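Local coordinates for mbSHANK1 protein (Monosiga brevicollis, PDB 6X23) that binds the GIRK3 peptide through its PDZ domain, one module of a larger SHANK-like protein that probably acts as a synaptic-type receptor adaptor, at residues 9-19 with 89-100; 40-48 with 58-66. All coordinates share one frame; numbering follows the deposited sequence.

Contact 1 (9-19 with 89-100); sequences PEGKMDLIIMR and GDVVAFRIARRL
Ile17 and Phe94 meet at about a right angle, CD1 of Ile17 lying 3.6 Å from CD2 of Phe94. They sit on the inner face of the antiparallel pair that joins the first and last strands of the PDZ fold, 10-18 and 91-99. Leu15 and Ile96 continue that face toward the chain ends, with CD1 of Leu15 4.0 Å from CG1 of Ile96. Across the other face, Ile16 CG2 packs on Val91 CG1 at 3.6 Å. Farther along that face, the Lys12 chain lies over the Arg95 guanidinium; one water accepts from Lys12 NZ and, weakly, from Arg95 NH2. A second water links Asp14 OD2 to Arg95 NE, the latter bond weak. Between the faces, paired backbone bonds join Gly11 with Arg98, Met13 with Ile96, Leu15 with Phe94 and Ile17 with Val92. Helix 53-57 packs on Ile17, while Leu65 and Leu68 of strand 64-68 cover Phe94. Beyond the strands, the long side chain of Arg19 turns back at chi3 (-51°), which sets its guanidinium edge against the end of helix 78-87. There Ile85 O takes a bond from NH2, and Gly89 O, nearly in the guanidinium plane, is gripped side-on by Arg19 NE at 2.7 Å and by Arg19 NH2 at 2.9 Å.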
loop_
_atom_site.group_PDB
_atom_site.type_symbol
_atom_site.label_atom_id
_atom_site.label_comp_id
_atom_site.label_asym_id
_atom_site.label_seq_id
_atom_site.Cartn_x
_atom_site.Cartn_y
_atom_site.Cartn_z
ATOM N N PRO A 9 -15.687 -11.112 -1.259
ATOM C CA PRO A 9 -14.962 -11.519 -0.049
ATOM C C PRO A 9 -13.477 -11.204 -0.146
ATOM O O PRO A 9 -12.824 -11.382 -1.179
ATOM C CB PRO A 9 -15.197 -13.036 0.000
ATOM C CG PRO A 9 -15.420 -13.443 -1.452
ATOM C CD PRO A 9 -15.714 -12.184 -2.268
ATOM N N GLU A 10 -12.915 -10.727 0.955
ATOM C CA GLU A 10 -11.494 -10.432 0.940
ATOM C C GLU A 10 -10.797 -11.130 2.089
ATOM O O GLU A 10 -11.403 -11.487 3.096
ATOM C CB GLU A 10 -11.201 -8.928 0.989
ATOM C CG GLU A 10 -11.886 -8.143 2.097
ATOM C CD GLU A 10 -12.012 -6.657 1.740
ATOM O OE1 GLU A 10 -12.063 -6.325 0.537
ATOM O OE2 GLU A 10 -12.074 -5.823 2.668
ATOM N N GLY A 11 -9.508 -11.343 1.907
ATOM C CA GLY A 11 -8.662 -11.866 2.954
ATOM C C GLY A 11 -7.586 -10.856 3.270
ATOM O O GLY A 11 -7.171 -10.078 2.414
ATOM N N LYS A 12 -7.138 -10.871 4.509
ATOM C CA LYS A 12 -6.056 -10.008 4.938
ATOM C C LYS A 12 -4.719 -10.738 4.852
ATOM O O LYS A 12 -4.639 -11.956 5.009
ATOM C CB LYS A 12 -6.312 -9.524 6.364
ATOM C CG LYS A 12 -7.661 -8.821 6.534
ATOM C CD LYS A 12 -7.732 -8.146 7.874
ATOM C CE LYS A 12 -9.126 -8.191 8.448
ATOM N NZ LYS A 12 -9.083 -8.061 9.952
ATOM N N MET A 13 -3.659 -9.983 4.582
ATOM C CA MET A 13 -2.334 -10.582 4.556
ATOM C C MET A 13 -1.350 -9.541 5.051
ATOM O O MET A 13 -1.579 -8.341 4.870
ATOM C CB MET A 13 -1.953 -11.065 3.141
ATOM C CG MET A 13 -2.615 -12.360 2.686
ATOM S SD MET A 13 -2.160 -13.739 3.751
ATOM C CE MET A 13 -0.774 -14.527 2.901
ATOM N N ASP A 14 -0.263 -9.994 5.692
ATOM C CA ASP A 14 0.806 -9.100 6.131
ATOM C C ASP A 14 1.914 -9.137 5.091
ATOM O O ASP A 14 2.159 -10.164 4.494
ATOM C CB ASP A 14 1.349 -9.527 7.480
ATOM C CG ASP A 14 0.291 -9.470 8.565
ATOM O OD1 ASP A 14 0.095 -8.378 9.112
ATOM O OD2 ASP A 14 -0.362 -10.498 8.867
ATOM N N LEU A 15 2.560 -8.005 4.844
ATOM C CA LEU A 15 3.630 -7.916 3.860
ATOM C C LEU A 15 4.755 -7.074 4.443
ATOM O O LEU A 15 4.492 -6.129 5.194
ATOM C CB LEU A 15 3.151 -7.251 2.569
ATOM C CG LEU A 15 2.421 -7.940 1.442
ATOM C CD1 LEU A 15 1.149 -8.487 1.952
ATOM C CD2 LEU A 15 2.147 -6.871 0.393
ATOM N N ILE A 16 6.001 -7.405 4.082
ATOM C CA ILE A 16 7.189 -6.638 4.434
ATOM C C ILE A 16 7.966 -6.377 3.161
ATOM O O ILE A 16 8.220 -7.301 2.380
ATOM C CB ILE A 16 8.082 -7.345 5.470
ATOM C CG1 ILE A 16 7.291 -7.617 6.753
ATOM C CG2 ILE A 16 9.235 -6.447 5.853
ATOM C CD1 ILE A 16 8.067 -8.349 7.817
ATOM N N ILE A 17 8.316 -5.114 2.938
ATOM C CA ILE A 17 8.894 -4.644 1.686
ATOM C C ILE A 17 10.130 -3.819 2.003
ATOM O O ILE A 17 10.056 -2.862 2.792
ATOM C CB ILE A 17 7.889 -3.810 0.871
ATOM C CG1 ILE A 17 6.482 -4.400 0.971
ATOM C CG2 ILE A 17 8.305 -3.765 -0.572
ATOM C CD1 ILE A 17 5.442 -3.652 0.140
ATOM N N MET A 18 11.265 -4.188 1.411
ATOM C CA MET A 18 12.512 -3.439 1.492
ATOM C C MET A 18 12.439 -2.317 0.465
ATOM O O MET A 18 11.917 -2.519 -0.637
ATOM C CB MET A 18 13.712 -4.335 1.180
ATOM C CG MET A 18 13.854 -5.613 2.024
ATOM S SD MET A 18 14.239 -5.391 3.767
ATOM C CE MET A 18 14.181 -7.068 4.417
ATOM N N ARG A 19 12.960 -1.144 0.803
ATOM C CA ARG A 19 12.927 -0.040 -0.148
ATOM C C ARG A 19 13.948 -0.280 -1.247
ATOM O O ARG A 19 15.073 -0.696 -0.972
ATOM C CB ARG A 19 13.208 1.303 0.540
ATOM C CG ARG A 19 13.047 2.488 -0.409
ATOM C CD ARG A 19 13.243 3.820 0.283
ATOM N NE ARG A 19 12.420 3.916 1.473
ATOM C CZ ARG A 19 11.332 4.677 1.575
ATOM N NH1 ARG A 19 10.948 5.417 0.539
ATOM N NH2 ARG A 19 10.637 4.706 2.718
ATOM N N GLY A 89 11.602 4.573 6.244
ATOM C CA GLY A 89 12.985 4.164 6.159
ATOM C C GLY A 89 13.203 3.085 5.126
ATOM O O GLY A 89 12.568 3.053 4.068
ATOM N N ASP A 90 14.102 2.172 5.428
ATOM C CA ASP A 90 14.467 1.210 4.410
ATOM C C ASP A 90 13.468 0.074 4.302
ATOM O O ASP A 90 13.377 -0.554 3.243
ATOM C CB ASP A 90 15.872 0.684 4.694
ATOM C CG ASP A 90 16.926 1.677 4.281
ATOM O OD1 ASP A 90 16.594 2.538 3.419
ATOM O OD2 ASP A 90 18.061 1.598 4.803
ATOM N N VAL A 91 12.709 -0.177 5.354
ATOM C CA VAL A 91 11.736 -1.248 5.399
ATOM C C VAL A 91 10.376 -0.669 5.753
ATOM O O VAL A 91 10.272 0.283 6.526
ATOM C CB VAL A 91 12.157 -2.304 6.429
ATOM C CG1 VAL A 91 11.315 -3.538 6.264
ATOM C CG2 VAL A 91 13.624 -2.618 6.263
ATOM N N VAL A 92 9.326 -1.280 5.214
ATOM C CA VAL A 92 7.951 -0.927 5.539
ATOM C C VAL A 92 7.202 -2.230 5.726
ATOM O O VAL A 92 7.555 -3.250 5.134
ATOM C CB VAL A 92 7.281 -0.066 4.431
ATOM C CG1 VAL A 92 6.920 -0.915 3.234
ATOM C CG2 VAL A 92 6.064 0.639 4.928
ATOM N N ALA A 93 6.168 -2.197 6.550
ATOM C CA ALA A 93 5.256 -3.319 6.700
ATOM C C ALA A 93 3.834 -2.838 6.468
ATOM O O ALA A 93 3.429 -1.775 6.959
ATOM C CB ALA A 93 5.361 -3.964 8.078
ATOM N N PHE A 94 3.096 -3.632 5.695
ATOM C CA PHE A 94 1.707 -3.395 5.339
ATOM C C PHE A 94 0.893 -4.587 5.799
ATOM O O PHE A 94 1.346 -5.734 5.694
ATOM C CB PHE A 94 1.525 -3.232 3.819
ATOM C CG PHE A 94 2.156 -1.986 3.252
ATOM C CD1 PHE A 94 2.052 -0.777 3.911
ATOM C CD2 PHE A 94 2.875 -2.032 2.068
ATOM C CE1 PHE A 94 2.630 0.371 3.390
ATOM C CE2 PHE A 94 3.477 -0.887 1.558
ATOM C CZ PHE A 94 3.349 0.312 2.228
ATOM N N ARG A 95 -0.301 -4.316 6.311
ATOM C CA ARG A 95 -1.392 -5.276 6.304
ATOM C C ARG A 95 -2.439 -4.776 5.319
ATOM O O ARG A 95 -2.813 -3.604 5.357
ATOM C CB ARG A 95 -1.996 -5.433 7.695
ATOM C CG ARG A 95 -3.105 -6.462 7.792
ATOM C CD ARG A 95 -3.535 -6.594 9.213
ATOM N NE ARG A 95 -4.369 -7.772 9.384
ATOM C CZ ARG A 95 -4.894 -8.123 10.555
ATOM N NH1 ARG A 95 -4.667 -7.368 11.625
ATOM N NH2 ARG A 95 -5.652 -9.214 10.655
ATOM N N ILE A 96 -2.904 -5.650 4.438
ATOM C CA ILE A 96 -3.798 -5.259 3.356
ATOM C C ILE A 96 -4.965 -6.227 3.258
ATOM O O ILE A 96 -4.926 -7.341 3.776
ATOM C CB ILE A 96 -3.072 -5.193 2.005
ATOM C CG1 ILE A 96 -2.391 -6.544 1.708
ATOM C CG2 ILE A 96 -2.140 -3.991 1.991
ATOM C CD1 ILE A 96 -3.184 -7.464 0.749
ATOM N N ALA A 97 -5.988 -5.788 2.526
ATOM C CA ALA A 97 -7.170 -6.589 2.226
ATOM C C ALA A 97 -7.225 -6.842 0.726
ATOM O O ALA A 97 -7.045 -5.917 -0.068
ATOM C CB ALA A 97 -8.445 -5.893 2.714
ATOM N N ARG A 98 -7.473 -8.091 0.345
ATOM C CA ARG A 98 -7.327 -8.554 -1.023
ATOM C C ARG A 98 -8.569 -9.319 -1.436
ATOM O O ARG A 98 -9.033 -10.204 -0.714
ATOM C CB ARG A 98 -6.081 -9.446 -1.157
ATOM C CG ARG A 98 -6.009 -10.306 -2.363
ATOM C CD ARG A 98 -4.651 -10.949 -2.434
ATOM N NE ARG A 98 -3.565 -9.962 -2.450
ATOM C CZ ARG A 98 -2.284 -10.244 -2.185
ATOM N NH1 ARG A 98 -1.911 -11.477 -1.863
ATOM N NH2 ARG A 98 -1.357 -9.292 -2.238
ATOM N N ARG A 99 -9.099 -8.967 -2.597
ATOM C CA ARG A 99 -10.255 -9.652 -3.144
ATOM C C ARG A 99 -9.972 -11.138 -3.245
ATOM O O ARG A 99 -8.898 -11.530 -3.678
ATOM C CB ARG A 99 -10.564 -9.094 -4.528
ATOM C CG ARG A 99 -9.665 -9.624 -5.699
ATOM C CD ARG A 99 -8.086 -9.582 -5.595
ATOM N NE ARG A 99 -7.510 -10.658 -6.431
ATOM C CZ ARG A 99 -7.220 -11.898 -5.991
ATOM N NH1 ARG A 99 -7.356 -12.207 -4.708
ATOM N NH2 ARG A 99 -6.749 -12.853 -6.814
ATOM N N LEU A 100 -10.908 -11.978 -2.835
ATOM C CA LEU A 100 -10.590 -13.403 -2.858
ATOM C C LEU A 100 -11.207 -14.122 -4.049
ATOM O O LEU A 100 -10.513 -14.893 -4.730
ATOM C CB LEU A 100 -11.030 -14.073 -1.546
ATOM C CG LEU A 100 -10.094 -13.907 -0.343
ATOM C CD1 LEU A 100 -10.362 -14.960 0.736
ATOM C CD2 LEU A 100 -8.634 -13.950 -0.758
HETATM O O HOH W 1 -8.354 -9.865 12.097
HETATM O O HOH W 2 -3.181 -9.917 8.181
#

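Contact 2 (40-48 with 58-66); sequences AQGQWVRNV and GLQAGDRLL
Val45 is bonded to Asp63 and Gly62 through its backbone N and O. Its N donates to Asp63 O at 2.8 Å in a nearly straight bond (170°), and its O accepts from Gly62 N at 2.6 Å, the donor tilted from the carbonyl plane. A third backbone bond, Leu65 N to Gln43 O at 3.0 Å, follows on the far side of the single bridge between Trp44 and Arg64. The type II turn from Gln60 to Asp63 is closed by Asp63 N bonding to Gln60 O. It is braced by the Asp63 carboxylate, whose OD2 takes the Gln60 N-H at 2.6 Å from above the carboxylate plane and has Arg98 as its charge partner. In the PDZ fold these backbone bonds join strand 44-48, which pairs with strand 26-29, to the turn and strand that follow helix 53-57; Arg46, on the peptide side, packs on an acidic side chain of the bound ligand and bonds through NE to Ser29 OG. Val45 and Leu59 meet end to end, CG2 of Val45 3.6 Å from CD2 of Leu59. Val48 CG2 lies 3.9 Å from Leu59 CD2, its side chain crossing that of Leu59. Gln43 turns its buried amide to other parts of the chain, OE1 bonding with His78 ND1 and NE2 with Ala31 O. Arg64, whose NH2 pairs with Glu10, extends to CD and then bends at chi3 (63°), carrying NH1 to a lone pair of the backbone O of Gln41, 2.7 Å away and a little out of the guanidinium plane. The side chain of Gln41 lies offset over one face of that guanidinium, and Leu66 CD1 lies over the opposite face, toward its rim.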
loop_
_atom_site.group_PDB
_atom_site.type_symbol
_atom_site.label_atom_id
_atom_site.label_comp_id
_atom_site.label_asym_id
_atom_site.label_seq_id
_atom_site.Cartn_x
_atom_site.Cartn_y
_atom_site.Cartn_z
ATOM N N ALA A 40 -14.233 3.185 7.796
ATOM C CA ALA A 40 -13.561 3.845 6.679
ATOM C C ALA A 40 -13.559 2.941 5.455
ATOM O O ALA A 40 -14.466 2.122 5.284
ATOM C CB ALA A 40 -12.145 4.225 7.065
ATOM N N GLN A 41 -12.550 3.101 4.597
ATOM C CA GLN A 41 -12.269 2.111 3.562
ATOM C C GLN A 41 -10.774 2.115 3.249
ATOM O O GLN A 41 -10.105 1.093 3.435
ATOM C CB GLN A 41 -13.118 2.357 2.308
ATOM C CG GLN A 41 -13.098 1.194 1.308
ATOM C CD GLN A 41 -13.959 -0.002 1.734
ATOM O OE1 GLN A 41 -14.346 -0.130 2.890
ATOM N NE2 GLN A 41 -14.230 -0.894 0.797
ATOM N N GLY A 42 -10.240 3.245 2.784
ATOM C CA GLY A 42 -8.810 3.492 2.824
ATOM C C GLY A 42 -8.159 3.537 1.447
ATOM O O GLY A 42 -8.796 3.343 0.410
ATOM N N GLN A 43 -6.851 3.812 1.463
ATOM C CA GLN A 43 -6.070 3.910 0.239
ATOM C C GLN A 43 -5.907 2.531 -0.375
ATOM O O GLN A 43 -6.176 1.526 0.261
ATOM C CB GLN A 43 -4.694 4.513 0.521
ATOM C CG GLN A 43 -4.738 5.725 1.414
ATOM C CD GLN A 43 -5.628 6.804 0.853
ATOM O OE1 GLN A 43 -5.366 7.339 -0.228
ATOM N NE2 GLN A 43 -6.710 7.110 1.566
ATOM N N TRP A 44 -5.437 2.478 -1.617
ATOM C CA TRP A 44 -5.277 1.177 -2.253
ATOM C C TRP A 44 -4.228 1.219 -3.359
ATOM O O TRP A 44 -3.872 2.278 -3.880
ATOM C CB TRP A 44 -6.608 0.656 -2.794
ATOM C CG TRP A 44 -7.308 1.585 -3.706
ATOM C CD1 TRP A 44 -8.071 2.660 -3.357
ATOM C CD2 TRP A 44 -7.346 1.509 -5.137
ATOM N NE1 TRP A 44 -8.563 3.277 -4.489
ATOM C CE2 TRP A 44 -8.138 2.584 -5.592
ATOM C CE3 TRP A 44 -6.784 0.639 -6.076
ATOM C CZ2 TRP A 44 -8.381 2.811 -6.945
ATOM C CZ3 TRP A 44 -7.029 0.862 -7.415
ATOM C CH2 TRP A 44 -7.817 1.943 -7.839
ATOM N N VAL A 45 -3.744 0.026 -3.699
ATOM C CA VAL A 45 -2.686 -0.186 -4.685
ATOM C C VAL A 45 -3.331 -0.276 -6.066
ATOM O O VAL A 45 -4.259 -1.066 -6.274
ATOM C CB VAL A 45 -1.895 -1.467 -4.354
ATOM C CG1 VAL A 45 -0.662 -1.603 -5.258
ATOM C CG2 VAL A 45 -1.506 -1.507 -2.877
ATOM N N ARG A 46 -2.980 0.699 -6.908
ATOM C CA ARG A 46 -3.569 0.894 -8.266
ATOM C C ARG A 46 -2.776 0.160 -9.331
ATOM O O ARG A 46 -3.394 -0.178 -10.345
ATOM C CB ARG A 46 -3.652 2.367 -8.663
ATOM C CG ARG A 46 -4.754 2.676 -9.668
ATOM C CD ARG A 46 -5.201 4.130 -9.663
ATOM N NE ARG A 46 -6.540 4.390 -9.147
ATOM C CZ ARG A 46 -7.667 4.208 -9.831
ATOM N NH1 ARG A 46 -8.836 4.484 -9.284
ATOM N NH2 ARG A 46 -7.631 3.749 -11.065
ATOM N N ASN A 47 -1.487 -0.042 -9.094
ATOM C CA ASN A 47 -0.559 -0.779 -9.991
ATOM C C ASN A 47 0.767 -0.983 -9.260
ATOM O O ASN A 47 0.994 -0.294 -8.297
ATOM C CB ASN A 47 -0.359 -0.118 -11.358
ATOM C CG ASN A 47 0.743 0.913 -11.379
ATOM O OD1 ASN A 47 1.912 0.565 -11.474
ATOM N ND2 ASN A 47 0.368 2.178 -11.298
ATOM N N VAL A 48 1.584 -1.952 -9.685
ATOM C CA VAL A 48 2.866 -2.234 -8.969
ATOM C C VAL A 48 3.966 -2.545 -9.990
ATOM O O VAL A 48 3.688 -3.301 -10.942
ATOM C CB VAL A 48 2.686 -3.389 -7.961
ATOM C CG1 VAL A 48 4.009 -4.022 -7.554
ATOM C CG2 VAL A 48 1.901 -2.955 -6.732
ATOM N N GLY A 58 5.104 -9.289 -3.080
ATOM C CA GLY A 58 3.787 -9.838 -3.330
ATOM C C GLY A 58 2.651 -8.874 -3.150
ATOM O O GLY A 58 1.504 -9.306 -3.004
ATOM N N LEU A 59 2.930 -7.583 -3.114
ATOM C CA LEU A 59 1.864 -6.604 -3.222
ATOM C C LEU A 59 1.229 -6.745 -4.598
ATOM O O LEU A 59 1.921 -7.013 -5.579
ATOM C CB LEU A 59 2.427 -5.191 -3.021
ATOM C CG LEU A 59 1.330 -4.164 -2.804
ATOM C CD1 LEU A 59 0.664 -4.427 -1.457
ATOM C CD2 LEU A 59 1.865 -2.752 -2.879
ATOM N N GLN A 60 -0.090 -6.614 -4.681
ATOM C CA GLN A 60 -0.727 -6.713 -5.985
ATOM C C GLN A 60 -1.723 -5.586 -6.163
ATOM O O GLN A 60 -2.289 -5.069 -5.197
ATOM C CB GLN A 60 -1.456 -8.044 -6.192
ATOM C CG GLN A 60 -0.750 -9.229 -5.623
ATOM C CD GLN A 60 -1.270 -10.534 -6.192
ATOM O OE1 GLN A 60 -2.163 -11.161 -5.639
ATOM N NE2 GLN A 60 -0.708 -10.939 -7.314
ATOM N N ALA A 61 -1.970 -5.245 -7.426
ATOM C CA ALA A 61 -2.950 -4.215 -7.734
ATOM C C ALA A 61 -4.281 -4.582 -7.103
ATOM O O ALA A 61 -4.672 -5.751 -7.078
ATOM C CB ALA A 61 -3.096 -4.053 -9.247
ATOM N N GLY A 62 -4.957 -3.587 -6.544
ATOM C CA GLY A 62 -6.196 -3.827 -5.871
ATOM C C GLY A 62 -6.055 -4.075 -4.385
ATOM O O GLY A 62 -7.011 -3.840 -3.639
ATOM N N ASP A 63 -4.888 -4.540 -3.931
ATOM C CA ASP A 63 -4.634 -4.621 -2.499
ATOM C C ASP A 63 -4.987 -3.296 -1.844
ATOM O O ASP A 63 -4.548 -2.235 -2.292
ATOM C CB ASP A 63 -3.168 -4.956 -2.219
ATOM C CG ASP A 63 -2.824 -6.407 -2.468
ATOM O OD1 ASP A 63 -3.711 -7.295 -2.499
ATOM O OD2 ASP A 63 -1.623 -6.669 -2.618
ATOM N N ARG A 64 -5.783 -3.364 -0.788
ATOM C CA ARG A 64 -6.235 -2.190 -0.057
ATOM C C ARG A 64 -5.480 -2.091 1.258
ATOM O O ARG A 64 -5.369 -3.078 1.987
ATOM C CB ARG A 64 -7.743 -2.250 0.202
ATOM C CG ARG A 64 -8.237 -1.148 1.118
ATOM C CD ARG A 64 -9.746 -1.067 1.091
ATOM N NE ARG A 64 -10.374 -2.281 1.586
ATOM C CZ ARG A 64 -10.646 -2.481 2.864
ATOM N NH1 ARG A 64 -10.330 -1.545 3.748
ATOM N NH2 ARG A 64 -11.229 -3.606 3.255
ATOM N N LEU A 65 -4.988 -0.898 1.563
ATOM C CA LEU A 65 -4.117 -0.668 2.700
ATOM C C LEU A 65 -4.926 -0.639 3.989
ATOM O O LEU A 65 -5.863 0.153 4.125
ATOM C CB LEU A 65 -3.376 0.648 2.502
ATOM C CG LEU A 65 -2.217 0.887 3.464
ATOM C CD1 LEU A 65 -1.356 -0.373 3.634
ATOM C CD2 LEU A 65 -1.366 2.040 2.974
ATOM N N LEU A 66 -4.566 -1.495 4.940
ATOM C CA LEU A 66 -5.205 -1.510 6.241
ATOM C C LEU A 66 -4.276 -1.053 7.357
ATOM O O LEU A 66 -4.671 -0.240 8.198
ATOM C CB LEU A 66 -5.719 -2.911 6.539
ATOM C CG LEU A 66 -7.135 -3.297 6.101
ATOM C CD1 LEU A 66 -7.463 -2.847 4.691
ATOM C CD2 LEU A 66 -7.277 -4.815 6.200
#

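In the fold
Contact 2 is nested along the chain inside the loop closed by contact 1, and their centres lie about 8 Å apart. They share the antiparallel sheet in which strand 91-99 runs between strands 10-18 and 64-68, while contact 2 ties that sheet to the smaller pair 26-29 and 44-48. Two salt bridges cross from one contact to the other: Glu10 OE2 with Arg64 NH2, and Arg98 NH2 with Asp63 OD2 at 2.7 Å. Contact 1 thus brings the first and last strands of the PDZ fold side by side, and contact 2 connects this sheet to the strand whose Arg46 touches the bound peptide.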